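Local structure of carboxyvinyl-carboxyphosphonate phosphorylmutase (Bacillus anthracis, 4IQD) at residues N19-L24 with L31-A36; K64-P67 with I71-S74; T75-R80 with V92-D97; A119-E124 with K151-V156. The protein belongs to the phosphoenolpyruvate phosphomutase family, a group with a TIM-barrel architecture, and carries several bound pyruvic acid molecules. One frame throughout, in Å; residues are numbered along the deposited sequence.

Contacts 1, 3 and 4 each pack a helix on a strand of the beta/alpha barrel, while contact 2 lies within one helix-to-helix loop; the four follow one another along the chain. Contact 1 brings an N-terminal helix to the first strand. Contact 2 lies between helices 57-63 and 74-88, with its centre about 24 Å from that of contact 1. Contacts 3 and 4 pack helices on the neighbouring strands 92-95 and 120-124, their centres about 12 Å apart. Contact 3 touches the other three, through Phe-21 on Leu-93, Val-72 on Val-77 and the pairing of its strand with 120-124, and it carries residues of two pyruvic acid pockets.

Contact 1: residues N19-L24 with L31-A36; sequences NRFRAL and LQIPGA
Leu-24, on the last full turn of helix 14-26, comes within 6.4 Å of Leu-31, CA to CA, where the chain has turned back to begin strand 31-34. This is the entry to the TIM barrel: a helix that precedes the first strand folds over the N-terminal end of the barrel, and a short connection joins the two elements. The contact is wholly apolar. Leu-31 reaches across with both methyls, and its CD2 sits against CB of Leu-24 at 3.6 Å. Its CD1 is shared between that CB and Leu-24 CD1, so the two leucines interlock by their branches as they cross obliquely. Two residues along the strand, on the same side, Ile-33 meets Phe-21, and here the side chains run at about a right angle. The ring of Phe-21 is carried inward because its CG stands anti to the backbone N (chi1 -175°). Beyond Ile-33 the same ring packs edge-to-face with Tyr-161 and touches Pro-91, which places it across the starts of several strands. Strand 31-34 is itself paired with strand 239-242, the last of the barrel, through backbone bonds such as Ile-33 with Val-240. From the strand side, a single methyl does the touching: Ile-33 CD1 lies 3.9 Å from Phe-21 CE1 and 4.0 Å from Phe-21 CZ.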
loop_
_atom_site.group_PDB
_atom_site.type_symbol
_atom_site.label_atom_id
_atom_site.label_comp_id
_atom_site.label_asym_id
_atom_site.label_seq_id
_atom_site.Cartn_x
_atom_site.Cartn_y
_atom_site.Cartn_z
ATOM N N ASN A 19 2.498 -11.441 24.147
ATOM C CA ASN A 19 1.700 -11.924 25.261
ATOM C C ASN A 19 0.249 -11.489 25.137
ATOM O O ASN A 19 -0.659 -12.237 25.487
ATOM C CB ASN A 19 2.287 -11.453 26.590
ATOM C CG ASN A 19 3.684 -11.985 26.827
ATOM O OD1 ASN A 19 4.005 -13.110 26.447
ATOM N ND2 ASN A 19 4.526 -11.174 27.452
ATOM N N ARG A 20 0.040 -10.277 24.633
ATOM C CA ARG A 20 -1.307 -9.768 24.412
ATOM C C ARG A 20 -1.989 -10.637 23.373
ATOM O O ARG A 20 -3.151 -11.000 23.521
ATOM C CB ARG A 20 -1.275 -8.317 23.931
ATOM C CG ARG A 20 -2.655 -7.687 23.794
ATOM C CD ARG A 20 -2.635 -6.417 22.945
ATOM N NE ARG A 20 -1.879 -5.321 23.549
ATOM C CZ ARG A 20 -1.726 -4.122 22.992
ATOM N NH1 ARG A 20 -2.275 -3.857 21.814
ATOM N NH2 ARG A 20 -1.021 -3.186 23.613
ATOM N N PHE A 21 -1.244 -10.970 22.326
ATOM C CA PHE A 21 -1.721 -11.850 21.269
ATOM C C PHE A 21 -2.112 -13.208 21.832
ATOM O O PHE A 21 -3.189 -13.728 21.535
ATOM C CB PHE A 21 -0.638 -12.024 20.203
ATOM C CG PHE A 21 -1.079 -12.824 19.016
ATOM C CD1 PHE A 21 -1.734 -12.214 17.961
ATOM C CD2 PHE A 21 -0.833 -14.186 18.948
ATOM C CE1 PHE A 21 -2.140 -12.946 16.865
ATOM C CE2 PHE A 21 -1.238 -14.924 17.854
ATOM C CZ PHE A 21 -1.892 -14.304 16.811
ATOM N N ARG A 22 -1.224 -13.780 22.640
ATOM C CA ARG A 22 -1.484 -15.062 23.277
ATOM C C ARG A 22 -2.764 -15.000 24.094
ATOM O O ARG A 22 -3.607 -15.890 24.011
ATOM C CB ARG A 22 -0.321 -15.469 24.179
ATOM C CG ARG A 22 -0.606 -16.720 24.996
ATOM C CD ARG A 22 0.546 -17.072 25.919
ATOM N NE ARG A 22 1.791 -17.303 25.194
ATOM C CZ ARG A 22 2.101 -18.443 24.586
ATOM N NH1 ARG A 22 1.253 -19.462 24.602
ATOM N NH2 ARG A 22 3.260 -18.563 23.956
ATOM N N ALA A 23 -2.898 -13.942 24.883
ATOM C CA ALA A 23 -4.106 -13.708 25.659
ATOM C C ALA A 23 -5.322 -13.777 24.755
ATOM O O ALA A 23 -6.270 -14.512 25.034
ATOM C CB ALA A 23 -4.036 -12.351 26.342
ATOM N N LEU A 24 -5.272 -13.017 23.664
ATOM C CA LEU A 24 -6.353 -12.968 22.687
ATOM C C LEU A 24 -6.735 -14.364 22.211
ATOM O O LEU A 24 -7.911 -14.666 22.009
ATOM C CB LEU A 24 -5.944 -12.117 21.484
ATOM C CG LEU A 24 -5.663 -10.632 21.698
ATOM C CD1 LEU A 24 -5.206 -10.002 20.400
ATOM C CD2 LEU A 24 -6.889 -9.934 22.230
ATOM N N LEU A 31 -11.054 -15.093 18.181
ATOM C CA LEU A 31 -10.326 -13.903 17.768
ATOM C C LEU A 31 -10.371 -13.739 16.256
ATOM O O LEU A 31 -9.919 -14.609 15.518
ATOM C CB LEU A 31 -8.873 -13.986 18.232
ATOM C CG LEU A 31 -7.961 -12.853 17.763
ATOM C CD1 LEU A 31 -8.370 -11.531 18.398
ATOM C CD2 LEU A 31 -6.507 -13.174 18.063
ATOM N N GLN A 32 -10.930 -12.627 15.795
ATOM C CA GLN A 32 -10.911 -12.327 14.373
ATOM C C GLN A 32 -9.661 -11.522 14.040
ATOM O O GLN A 32 -9.382 -10.499 14.664
ATOM C CB GLN A 32 -12.165 -11.565 13.955
ATOM C CG GLN A 32 -13.454 -12.357 14.073
ATOM C CD GLN A 32 -14.649 -11.592 13.540
ATOM O OE1 GLN A 32 -15.036 -10.562 14.090
ATOM N NE2 GLN A 32 -15.234 -12.088 12.457
ATOM N N ILE A 33 -8.904 -12.001 13.060
ATOM C CA ILE A 33 -7.648 -11.371 12.680
ATOM C C ILE A 33 -7.663 -10.987 11.205
ATOM O O ILE A 33 -7.426 -11.821 10.335
ATOM C CB ILE A 33 -6.455 -12.306 12.936
ATOM C CG1 ILE A 33 -6.474 -12.825 14.373
ATOM C CG2 ILE A 33 -5.151 -11.588 12.650
ATOM C CD1 ILE A 33 -5.286 -13.686 14.711
ATOM N N PRO A 34 -7.951 -9.713 10.919
ATOM C CA PRO A 34 -8.028 -9.210 9.548
ATOM C C PRO A 34 -6.659 -9.042 8.919
ATOM O O PRO A 34 -5.716 -8.640 9.592
ATOM C CB PRO A 34 -8.662 -7.825 9.715
ATOM C CG PRO A 34 -9.136 -7.754 11.110
ATOM C CD PRO A 34 -8.297 -8.679 11.902
ATOM N N GLY A 35 -6.558 -9.339 7.630
ATOM C CA GLY A 35 -5.361 -9.020 6.886
ATOM C C GLY A 35 -5.295 -7.529 6.603
ATOM O O GLY A 35 -6.284 -6.920 6.200
ATOM N N ALA A 36 -4.131 -6.935 6.836
ATOM C CA ALA A 36 -3.899 -5.544 6.477
ATOM C C ALA A 36 -2.630 -5.457 5.649
ATOM O O ALA A 36 -1.534 -5.620 6.177
ATOM C CB ALA A 36 -3.781 -4.682 7.722
#

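Contact 2: residues K64-P67 with I71-S74; sequences KGLP and IVTS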
loop_
_atom_site.group_PDB
_atom_site.type_symbol
_atom_site.label_atom_id
_atom_site.label_comp_id
_atom_site.label_asym_id
_atom_site.label_seq_id
_atom_site.Cartn_x
_atom_site.Cartn_y
_atom_site.Cartn_z
ATOM N N LYS A 64 2.487 -5.009 -4.051
ATOM C CA LYS A 64 3.671 -4.614 -4.797
ATOM C C LYS A 64 3.571 -4.984 -6.273
ATOM O O LYS A 64 4.496 -4.733 -7.042
ATOM C CB LYS A 64 4.916 -5.260 -4.192
ATOM C CG LYS A 64 5.149 -4.911 -2.739
ATOM C CD LYS A 64 6.521 -5.368 -2.290
ATOM C CE LYS A 64 7.616 -4.509 -2.894
ATOM N NZ LYS A 64 7.658 -3.166 -2.260
ATOM N N GLY A 65 2.447 -5.577 -6.666
ATOM C CA GLY A 65 2.224 -5.960 -8.049
ATOM C C GLY A 65 2.975 -7.221 -8.429
ATOM O O GLY A 65 3.407 -7.381 -9.571
ATOM N N LEU A 66 3.126 -8.125 -7.467
ATOM C CA LEU A 66 3.912 -9.337 -7.668
ATOM C C LEU A 66 3.073 -10.592 -7.443
ATOM O O LEU A 66 2.048 -10.538 -6.770
ATOM C CB LEU A 66 5.115 -9.336 -6.721
ATOM C CG LEU A 66 6.037 -8.121 -6.804
ATOM C CD1 LEU A 66 7.282 -8.351 -5.967
ATOM C CD2 LEU A 66 6.401 -7.801 -8.246
ATOM N N PRO A 67 3.508 -11.733 -8.006
ATOM C CA PRO A 67 2.789 -12.975 -7.721
ATOM C C PRO A 67 3.245 -13.587 -6.404
ATOM O O PRO A 67 4.375 -13.366 -5.975
ATOM C CB PRO A 67 3.181 -13.893 -8.886
ATOM C CG PRO A 67 4.289 -13.195 -9.625
ATOM C CD PRO A 67 4.675 -11.966 -8.872
ATOM N N ILE A 71 9.248 -14.501 -3.988
ATOM C CA ILE A 71 10.319 -13.713 -4.587
ATOM C C ILE A 71 10.571 -12.432 -3.806
ATOM O O ILE A 71 11.452 -11.646 -4.147
ATOM C CB ILE A 71 10.023 -13.380 -6.056
ATOM C CG1 ILE A 71 8.710 -12.603 -6.168
ATOM C CG2 ILE A 71 9.980 -14.657 -6.882
ATOM C CD1 ILE A 71 8.172 -12.500 -7.575
ATOM N N VAL A 72 9.787 -12.225 -2.756
ATOM C CA VAL A 72 10.042 -11.124 -1.845
ATOM C C VAL A 72 11.020 -11.593 -0.787
ATOM O O VAL A 72 11.182 -12.795 -0.575
ATOM C CB VAL A 72 8.756 -10.618 -1.173
ATOM C CG1 VAL A 72 7.845 -9.968 -2.201
ATOM C CG2 VAL A 72 8.052 -11.754 -0.455
ATOM N N THR A 73 11.678 -10.643 -0.134
ATOM C CA THR A 73 12.691 -10.964 0.861
ATOM C C THR A 73 12.164 -10.739 2.269
ATOM O O THR A 73 11.175 -10.037 2.465
ATOM C CB THR A 73 13.948 -10.112 0.669
ATOM O OG1 THR A 73 13.661 -8.757 1.026
ATOM C CG2 THR A 73 14.413 -10.168 -0.774
ATOM N N SER A 74 12.832 -11.343 3.245
ATOM C CA SER A 74 12.436 -11.218 4.638
ATOM C C SER A 74 12.505 -9.765 5.077
ATOM O O SER A 74 11.704 -9.321 5.895
ATOM C CB SER A 74 13.340 -12.064 5.533
ATOM O OG SER A 74 14.612 -11.455 5.685
HETATM O O HOH W 1 6.444 -13.363 -4.039
#
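Pro-67 and Ile-71 meet at about a right angle, the CD1 methyl of the isoleucine lying 3.8 Å from CD of the proline ring. The isoleucine pays for that reach with a less common first torsion: CG1 lies between the backbone N and the carbonyl carbon (chi1 59°), and a nearly straight second torsion then carries CD1 across the gap. The same methyl grazes Leu-66, where CB is 4.5 Å away. Leu-66 itself turns its other end to the next residue. With CG beside the backbone N (chi1 -56°) and the chain extended beyond it, CD1 arrives 4.1 Å from CG1 of Val-72, the two side chains meeting at a slant. Val-72 is two-sided, since its other branch, CG2, packs on Val-77 of the following helix. These side chains line a connection between helices 57-63 and 74-88 that is defined at both ends by helix caps. Gly-65, with positive phi, closes the first helix in a Schellman motif. At the other end Thr-73 is the N-cap of the second: its side chain caps a backbone N of the first turn, and Glu-76 OE1 accepts in return from Thr-73 N, the reciprocal pattern of a capping box. Between the caps the backbones are joined through water. One molecule donates to Pro-67 O at 2.8 Å and accepts from Ile-71 N at 3.0 Å. Pro-67 also packs on Phe-289 of the second subunit.

Contact 3: residues T75-R80 with V92-D97; sequences TEVAER and VLVDID. With PYR (pyruvic acid), chain F.
Val-77 and Val-94 lie alongside each other and point in opposite directions, a helix residue and a strand residue sliding past one another with their CG1 methyls 3.7 Å apart. They belong to a helix-on-strand layer of the TIM barrel: helix 74-88 leads into strand 92-95 and packs back against it. In both valines CG1 is anti to the backbone N, which directs it across the interface, and Val-77 also touches Leu-55 of the adjacent strand and Met-113 of helix 103-115. The polar side chains of this helix turn elsewhere. In Arg-80, bends at chi2 (58°) and chi3 (60°) turn the edge of the guanidinium to a pyruvic acid. NE is placed only 2.4 Å from O3 of the ligand, nearly straight, but so short a separation makes the exact geometry doubtful. The bonds from Arg-80 NH2 to O3 and OXT of the pyruvic acid are weak. Glu-79 flanks the ligand at its methyl, OE2 standing 3.6 Å from CB of the pyruvic acid. This ligand is also hydrogen-bonded to Arg-80 NH2 of the second subunit, and the two arginines pack on each other, so the site lies where the subunits meet. Asp-95, at the end of the strand, belongs to a different pyruvic acid pocket. It forms an Asx turn: Asp-97 N donates to Asp-95 OD1 at 3.0 Å, approaching from above the carboxylate, 51° out of its plane.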
loop_
_atom_site.group_PDB
_atom_site.type_symbol
_atom_site.label_atom_id
_atom_site.label_comp_id
_atom_site.label_asym_id
_atom_site.label_seq_id
_atom_site.Cartn_x
_atom_site.Cartn_y
_atom_site.Cartn_z
ATOM N N THR A 75 13.466 -9.034 4.520
ATOM C CA THR A 75 13.659 -7.621 4.839
ATOM C C THR A 75 12.441 -6.787 4.447
ATOM O O THR A 75 12.005 -5.913 5.197
ATOM C CB THR A 75 14.903 -7.053 4.128
ATOM O OG1 THR A 75 16.061 -7.804 4.509
ATOM C CG2 THR A 75 15.114 -5.589 4.498
ATOM N N GLU A 76 11.897 -7.069 3.266
ATOM C CA GLU A 76 10.725 -6.364 2.760
ATOM C C GLU A 76 9.504 -6.631 3.625
ATOM O O GLU A 76 8.772 -5.711 3.985
ATOM C CB GLU A 76 10.426 -6.796 1.325
ATOM C CG GLU A 76 11.447 -6.327 0.308
ATOM C CD GLU A 76 11.261 -6.980 -1.045
ATOM O OE1 GLU A 76 11.056 -8.208 -1.085
ATOM O OE2 GLU A 76 11.318 -6.266 -2.068
ATOM N N VAL A 77 9.287 -7.901 3.948
ATOM C CA VAL A 77 8.136 -8.304 4.743
ATOM C C VAL A 77 8.215 -7.719 6.149
ATOM O O VAL A 77 7.207 -7.290 6.712
ATOM C CB VAL A 77 8.027 -9.836 4.824
ATOM C CG1 VAL A 77 6.798 -10.243 5.619
ATOM C CG2 VAL A 77 7.980 -10.431 3.426
ATOM N N ALA A 78 9.423 -7.686 6.703
ATOM C CA ALA A 78 9.637 -7.157 8.043
ATOM C C ALA A 78 9.417 -5.643 8.107
ATOM O O ALA A 78 9.052 -5.106 9.152
ATOM C CB ALA A 78 11.028 -7.520 8.537
ATOM N N GLU A 79 9.637 -4.958 6.989
ATOM C CA GLU A 79 9.423 -3.513 6.937
ATOM C C GLU A 79 7.947 -3.145 6.826
ATOM O O GLU A 79 7.489 -2.207 7.467
ATOM C CB GLU A 79 10.201 -2.881 5.786
ATOM C CG GLU A 79 11.535 -2.290 6.193
ATOM C CD GLU A 79 11.932 -1.109 5.330
ATOM O OE1 GLU A 79 12.585 -0.182 5.856
ATOM O OE2 GLU A 79 11.586 -1.102 4.129
ATOM N N ARG A 80 7.204 -3.873 6.002
ATOM C CA ARG A 80 5.772 -3.632 5.902
ATOM C C ARG A 80 5.109 -3.974 7.232
ATOM O O ARG A 80 4.150 -3.325 7.640
ATOM C CB ARG A 80 5.159 -4.443 4.759
ATOM C CG ARG A 80 3.668 -4.206 4.529
ATOM C CD ARG A 80 3.335 -2.742 4.240
ATOM N NE ARG A 80 4.013 -2.220 3.055
ATOM C CZ ARG A 80 3.551 -2.330 1.812
ATOM N NH1 ARG A 80 2.408 -2.958 1.578
ATOM N NH2 ARG A 80 4.238 -1.820 0.800
ATOM N N VAL A 92 0.475 -8.306 15.600
ATOM C CA VAL A 92 0.382 -8.665 14.197
ATOM C C VAL A 92 1.010 -10.025 13.944
ATOM O O VAL A 92 2.165 -10.260 14.294
ATOM C CB VAL A 92 1.060 -7.610 13.307
ATOM C CG1 VAL A 92 1.110 -8.081 11.866
ATOM C CG2 VAL A 92 0.324 -6.284 13.413
ATOM N N LEU A 93 0.223 -10.919 13.354
ATOM C CA LEU A 93 0.702 -12.217 12.904
ATOM C C LEU A 93 1.173 -12.107 11.463
ATOM O O LEU A 93 0.413 -11.719 10.573
ATOM C CB LEU A 93 -0.410 -13.261 13.017
ATOM C CG LEU A 93 -0.233 -14.612 12.326
ATOM C CD1 LEU A 93 0.922 -15.410 12.918
ATOM C CD2 LEU A 93 -1.528 -15.395 12.420
ATOM N N VAL A 94 2.432 -12.449 11.239
ATOM C CA VAL A 94 3.028 -12.312 9.924
ATOM C C VAL A 94 3.295 -13.660 9.277
ATOM O O VAL A 94 3.979 -14.509 9.839
ATOM C CB VAL A 94 4.340 -11.527 9.997
ATOM C CG1 VAL A 94 5.025 -11.515 8.644
ATOM C CG2 VAL A 94 4.074 -10.116 10.488
ATOM N N ASP A 95 2.740 -13.843 8.086
ATOM C CA ASP A 95 3.026 -15.009 7.271
ATOM C C ASP A 95 4.456 -14.917 6.762
ATOM O O ASP A 95 4.761 -14.102 5.891
ATOM C CB ASP A 95 2.048 -15.070 6.097
ATOM C CG ASP A 95 2.351 -16.206 5.133
ATOM O OD1 ASP A 95 3.079 -17.147 5.513
ATOM O OD2 ASP A 95 1.844 -16.164 3.992
ATOM N N ILE A 96 5.336 -15.754 7.299
ATOM C CA ILE A 96 6.724 -15.756 6.855
ATOM C C ILE A 96 7.053 -16.922 5.923
ATOM O O ILE A 96 8.215 -17.297 5.780
ATOM C CB ILE A 96 7.706 -15.742 8.045
ATOM C CG1 ILE A 96 7.601 -17.033 8.856
ATOM C CG2 ILE A 96 7.445 -14.529 8.928
ATOM C CD1 ILE A 96 8.781 -17.270 9.770
ATOM N N ASP A 97 6.030 -17.472 5.274
ATOM C CA ASP A 97 6.199 -18.620 4.383
ATOM C C ASP A 97 6.948 -19.763 5.066
ATOM O O ASP A 97 6.459 -20.343 6.031
ATOM C CB ASP A 97 6.913 -18.215 3.087
ATOM C CG ASP A 97 6.109 -17.231 2.258
ATOM O OD1 ASP A 97 4.867 -17.229 2.371
ATOM O OD2 ASP A 97 6.723 -16.462 1.486
HETATM C C PYR F . 7.647 0.086 1.911
HETATM O O PYR F . 8.928 0.246 1.687
HETATM O OXT PYR F . 6.771 0.436 1.002
HETATM C CA PYR F . 7.221 -0.463 3.115
HETATM O O3 PYR F . 6.093 -1.125 3.173
HETATM C CB PYR F . 8.055 -0.293 4.348
#

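Contact 4: residues A119-E124 with K151-V156; sequences AAVQIE and KAIKEV
Ile-153 delivers one methyl, CD1, to two residues of the strand it packs on. CD1 lies 4.4 Å from CD1 of Ile-123 and 4.5 Å from CG2 of Val-121, loose van der Waals distances that suit a helix riding on a sheet, with CA atoms of Val-121 and Ile-153 9.7 Å apart. Ile-153 gets there by extension: CG1 stands beside the backbone N (chi1 -60°) and the chain beyond is fully stretched. Ile-123 answers in kind, its own CD1 carried out at the end of an extended chain, so that these two isoleucines meet methyl to methyl, whereas Val-121 offers a short branch close to the strand. Around this first shell the apolar layer continues. Ile-153 also touches Ile-162 and Val-106, and Val-121 touches Met-113 of helix 103-115 as well as Ile-96 and Leu-160. The elements involved form a beta-alpha-beta crossover of the TIM barrel, in which strand 120-124 passes through helix 143-156 to the parallel strand 161-166. Ile-153 packs on both of those strands at once. Backbone bonds set the strand in place, Val-121 pairing with Tyr-161 and Val-163 on one flank, and Gln-122 with Val-94 and Ile-96 on the other. Strand alternation turns Gln-122 to the opposite face from Val-121 and Ile-123, into the barrel. There its OE1 is hydrogen-bonded to the hydroxyl of Tyr-54, a residue of a pyruvic acid pocket.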
loop_
_atom_site.group_PDB
_atom_site.type_symbol
_atom_site.label_atom_id
_atom_site.label_comp_id
_atom_site.label_asym_id
_atom_site.label_seq_id
_atom_site.Cartn_x
_atom_site.Cartn_y
_atom_site.Cartn_z
ATOM N N ALA A 119 4.227 -9.669 16.808
ATOM C CA ALA A 119 3.759 -10.489 17.920
ATOM C C ALA A 119 3.836 -11.990 17.639
ATOM O O ALA A 119 4.092 -12.776 18.547
ATOM C CB ALA A 119 2.343 -10.098 18.303
ATOM N N ALA A 120 3.611 -12.378 16.385
ATOM C CA ALA A 120 3.571 -13.791 16.005
ATOM C C ALA A 120 3.935 -14.002 14.539
ATOM O O ALA A 120 3.787 -13.100 13.721
ATOM C CB ALA A 120 2.195 -14.373 16.283
ATOM N N VAL A 121 4.407 -15.202 14.214
ATOM C CA VAL A 121 4.744 -15.544 12.836
ATOM C C VAL A 121 4.147 -16.880 12.425
ATOM O O VAL A 121 4.016 -17.793 13.240
ATOM C CB VAL A 121 6.268 -15.598 12.609
ATOM C CG1 VAL A 121 6.865 -14.195 12.643
ATOM C CG2 VAL A 121 6.937 -16.509 13.635
ATOM N N GLN A 122 3.788 -16.979 11.149
ATOM C CA GLN A 122 3.243 -18.207 10.590
ATOM C C GLN A 122 4.229 -18.830 9.624
ATOM O O GLN A 122 4.586 -18.228 8.615
ATOM C CB GLN A 122 1.933 -17.934 9.863
ATOM C CG GLN A 122 1.476 -19.088 8.991
ATOM C CD GLN A 122 0.489 -18.659 7.927
ATOM O OE1 GLN A 122 -0.498 -17.984 8.214
ATOM N NE2 GLN A 122 0.755 -19.045 6.686
ATOM N N ILE A 123 4.659 -20.045 9.938
ATOM C CA ILE A 123 5.611 -20.762 9.107
ATOM C C ILE A 123 4.968 -22.062 8.630
ATOM O O ILE A 123 4.179 -22.670 9.352
ATOM C CB ILE A 123 6.923 -21.034 9.876
ATOM C CG1 ILE A 123 8.001 -21.596 8.952
ATOM C CG2 ILE A 123 6.689 -21.966 11.052
ATOM C CD1 ILE A 123 9.285 -21.920 9.676
ATOM N N GLU A 124 5.292 -22.476 7.408
ATOM C CA GLU A 124 4.616 -23.608 6.783
ATOM C C GLU A 124 5.561 -24.726 6.356
ATOM O O GLU A 124 6.763 -24.510 6.192
ATOM C CB GLU A 124 3.798 -23.133 5.580
ATOM C CG GLU A 124 4.627 -22.602 4.426
ATOM C CD GLU A 124 3.792 -21.835 3.417
ATOM O OE1 GLU A 124 4.138 -21.847 2.217
ATOM O OE2 GLU A 124 2.788 -21.214 3.824
ATOM N N LYS A 151 12.365 -25.071 16.070
ATOM C CA LYS A 151 13.360 -25.071 17.137
ATOM C C LYS A 151 14.319 -23.903 16.989
ATOM O O LYS A 151 14.761 -23.326 17.983
ATOM C CB LYS A 151 14.145 -26.384 17.137
ATOM C CG LYS A 151 13.336 -27.596 17.565
ATOM C CD LYS A 151 13.987 -28.897 17.119
ATOM C CE LYS A 151 15.326 -29.133 17.793
ATOM N NZ LYS A 151 15.880 -30.471 17.424
ATOM N N ALA A 152 14.639 -23.563 15.745
ATOM C CA ALA A 152 15.483 -22.409 15.457
ATOM C C ALA A 152 14.831 -21.123 15.954
ATOM O O ALA A 152 15.490 -20.261 16.536
ATOM C CB ALA A 152 15.768 -22.320 13.973
ATOM N N ILE A 153 13.529 -20.999 15.726
ATOM C CA ILE A 153 12.791 -19.836 16.194
ATOM C C ILE A 153 12.749 -19.774 17.718
ATOM O O ILE A 153 13.107 -18.753 18.301
ATOM C CB ILE A 153 11.366 -19.809 15.631
ATOM C CG1 ILE A 153 11.408 -19.758 14.105
ATOM C CG2 ILE A 153 10.610 -18.614 16.168
ATOM C CD1 ILE A 153 10.048 -19.731 13.458
ATOM N N LYS A 154 12.331 -20.866 18.355
ATOM C CA LYS A 154 12.278 -20.937 19.816
ATOM C C LYS A 154 13.624 -20.608 20.441
ATOM O O LYS A 154 13.696 -20.078 21.547
ATOM C CB LYS A 154 11.851 -22.330 20.290
ATOM C CG LYS A 154 10.409 -22.707 19.999
ATOM C CD LYS A 154 9.430 -21.651 20.490
ATOM C CE LYS A 154 9.510 -21.418 21.989
ATOM N NZ LYS A 154 8.670 -20.249 22.388
ATOM N N GLU A 155 14.690 -20.938 19.726
ATOM C CA GLU A 155 16.035 -20.696 20.215
ATOM C C GLU A 155 16.410 -19.218 20.181
ATOM O O GLU A 155 16.850 -18.657 21.183
ATOM C CB GLU A 155 17.047 -21.502 19.405
ATOM C CG GLU A 155 18.474 -21.268 19.845
ATOM C CD GLU A 155 18.653 -21.467 21.335
ATOM O OE1 GLU A 155 18.140 -22.475 21.863
ATOM O OE2 GLU A 155 19.299 -20.610 21.979
ATOM N N VAL A 156 16.234 -18.591 19.024
ATOM C CA VAL A 156 16.697 -17.223 18.830
ATOM C C VAL A 156 15.672 -16.195 19.304
ATOM O O VAL A 156 16.035 -15.118 19.773
ATOM C CB VAL A 156 17.064 -16.958 17.355
ATOM C CG1 VAL A 156 17.635 -15.567 17.191
ATOM C CG2 VAL A 156 18.069 -17.983 16.875
#